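Local coordinates for DNA polymerase III, gamma subunit-related protein (Thermotoga maritima, PDB 2GNO), which is related to the gamma subunit of DNA polymerase III and probably binds DNA, at residues 20-25 with 115-120. Residues are numbered along the deposited sequence; the frame is centred on the assembly and turned at random.
Sequences SILING and IVLNTR
I21 lies opposite V116 and I23 opposite N118 in a parallel pairing. Their N and O atoms bond to the flanking I115, L117 and T119. I21 N donates to I115 O at 2.8 Å, and L117 N returns a bond to I21 O. I23 N then reaches L117 O, and T119 N bonds to I23 O at 3.1 Å. The last rung, G25 N to T119 O at 3.4 Å, is weak.

T119 O takes two donors, N24 ND2 and G25 N. N24 ND2 gives T119 O a nearly straight bond of 3.0 Å (170° at the hydrogen). T119 O lies in the amide plane of N24, while ND2 stands above the carbonyl plane of T119. With CG anti to the backbone N (chi1 -173°), the N24 amide extends to that oxygen.

The two strands are neighbours inside the five-stranded parallel sheet. The strand order 2-3-4-1-5 is that of the AAA+ type of P-loop NTPase fold, consistent with the family of this protein. Strand 134-137 bonds to the other edge of strand 19-24 through S20, L22 and N24.

Apolar side chains pack on both faces. On one, L22 crosses L117 at about a right angle, with L22 CD1 3.5 Å from L117 CB. L22 CD2 meets T119 CG2 at 3.7 Å. On the other face, I23 CD1 rests on V116 CG1 at 3.6 Å, and helix 30-43 packs there through V34 and S35.

Several polar ends are held elsewhere. S20 OG bonds to L106 O and T119 OG1 to E92. The N118 amide turns away from I23 to H89, D90 and S35.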
loop_
_atom_site.group_PDB
_atom_site.type_symbol
_atom_site.label_atom_id
_atom_site.label_comp_id
_atom_site.label_asym_id
_atom_site.label_seq_id
_atom_site.Cartn_x
_atom_site.Cartn_y
_atom_site.Cartn_z
ATOM N N SER A 20 -11.373 16.492 12.437
ATOM C CA SER A 20 -10.184 16.028 11.767
ATOM C C SER A 20 -9.820 14.742 12.490
ATOM O O SER A 20 -9.676 14.734 13.711
ATOM C CB SER A 20 -9.081 17.071 11.832
ATOM O OG SER A 20 -9.453 18.183 11.033
ATOM N N ILE A 21 -9.720 13.652 11.738
ATOM C CA ILE A 21 -9.412 12.337 12.292
ATOM C C ILE A 21 -8.197 11.786 11.581
ATOM O O ILE A 21 -7.970 12.066 10.394
ATOM C CB ILE A 21 -10.613 11.353 12.065
ATOM C CG1 ILE A 21 -11.890 11.897 12.714
ATOM C CG2 ILE A 21 -10.281 9.948 12.606
ATOM C CD1 ILE A 21 -13.161 11.097 12.387
ATOM N N LEU A 22 -7.390 11.042 12.314
ATOM C CA LEU A 22 -6.228 10.402 11.758
ATOM C C LEU A 22 -6.441 8.943 12.025
ATOM O O LEU A 22 -6.554 8.538 13.203
ATOM C CB LEU A 22 -4.919 10.855 12.403
ATOM C CG LEU A 22 -3.673 10.188 11.774
ATOM C CD1 LEU A 22 -3.332 10.778 10.433
ATOM C CD2 LEU A 22 -2.549 10.354 12.665
ATOM N N ILE A 23 -6.525 8.159 10.949
ATOM C CA ILE A 23 -6.679 6.710 11.044
ATOM C C ILE A 23 -5.264 6.170 10.965
ATOM O O ILE A 23 -4.577 6.341 9.949
ATOM C CB ILE A 23 -7.626 6.152 9.980
ATOM C CG1 ILE A 23 -9.028 6.705 10.284
ATOM C CG2 ILE A 23 -7.628 4.619 10.023
ATOM C CD1 ILE A 23 -10.071 6.352 9.340
ATOM N N ASN A 24 -4.857 5.488 12.039
ATOM C CA ASN A 24 -3.508 4.972 12.205
ATOM C C ASN A 24 -3.451 3.454 12.364
ATOM O O ASN A 24 -4.228 2.867 13.125
ATOM C CB ASN A 24 -2.944 5.673 13.453
ATOM C CG ASN A 24 -1.466 5.388 13.720
ATOM O OD1 ASN A 24 -1.080 5.344 14.874
ATOM N ND2 ASN A 24 -0.648 5.216 12.672
ATOM N N GLY A 25 -2.542 2.801 11.654
ATOM C CA GLY A 25 -2.441 1.341 11.773
ATOM C C GLY A 25 -1.174 0.796 11.170
ATOM O O GLY A 25 -0.552 1.459 10.341
ATOM N N ILE A 115 -12.479 15.575 8.018
ATOM C CA ILE A 115 -11.201 15.405 7.341
ATOM C C ILE A 115 -10.659 14.094 7.872
ATOM O O ILE A 115 -10.544 13.928 9.094
ATOM C CB ILE A 115 -10.222 16.559 7.589
ATOM C CG1 ILE A 115 -10.850 17.892 7.133
ATOM C CG2 ILE A 115 -8.914 16.268 6.853
ATOM C CD1 ILE A 115 -9.985 19.140 7.436
ATOM N N VAL A 116 -10.380 13.156 6.961
ATOM C CA VAL A 116 -9.888 11.830 7.319
ATOM C C VAL A 116 -8.479 11.650 6.767
ATOM O O VAL A 116 -8.284 11.362 5.605
ATOM C CB VAL A 116 -10.794 10.717 6.735
ATOM C CG1 VAL A 116 -10.413 9.341 7.363
ATOM C CG2 VAL A 116 -12.257 11.034 7.032
ATOM N N LEU A 117 -7.493 11.837 7.629
ATOM C CA LEU A 117 -6.118 11.657 7.281
ATOM C C LEU A 117 -5.780 10.229 7.672
ATOM O O LEU A 117 -6.446 9.649 8.540
ATOM C CB LEU A 117 -5.245 12.588 8.124
ATOM C CG LEU A 117 -5.517 14.093 8.134
ATOM C CD1 LEU A 117 -4.470 14.804 8.974
ATOM C CD2 LEU A 117 -5.483 14.636 6.784
ATOM N N ASN A 118 -4.792 9.632 7.019
ATOM C CA ASN A 118 -4.340 8.294 7.416
ATOM C C ASN A 118 -2.832 8.160 7.266
ATOM O O ASN A 118 -2.197 8.802 6.416
ATOM C CB ASN A 118 -5.138 7.133 6.784
ATOM C CG ASN A 118 -4.990 7.048 5.285
ATOM O OD1 ASN A 118 -3.932 6.738 4.783
ATOM N ND2 ASN A 118 -6.097 7.228 4.563
ATOM N N THR A 119 -2.266 7.333 8.129
ATOM C CA THR A 119 -0.825 7.101 8.164
ATOM C C THR A 119 -0.559 5.896 9.036
ATOM O O THR A 119 -1.421 5.453 9.788
ATOM C CB THR A 119 -0.051 8.297 8.791
ATOM O OG1 THR A 119 1.361 8.110 8.651
ATOM C CG2 THR A 119 -0.379 8.478 10.295
ATOM N N ARG A 120 0.644 5.375 8.930
ATOM C CA ARG A 120 1.088 4.225 9.723
ATOM C C ARG A 120 2.202 4.650 10.704
ATOM O O ARG A 120 2.701 3.827 11.460
ATOM C CB ARG A 120 1.656 3.198 8.746
ATOM C CG ARG A 120 0.686 2.730 7.623
ATOM C CD ARG A 120 1.442 1.947 6.583
ATOM N NE ARG A 120 2.164 0.832 7.207
ATOM C CZ ARG A 120 3.181 0.150 6.664
ATOM N NH1 ARG A 120 3.679 0.456 5.458
ATOM N NH2 ARG A 120 3.742 -0.841 7.359
#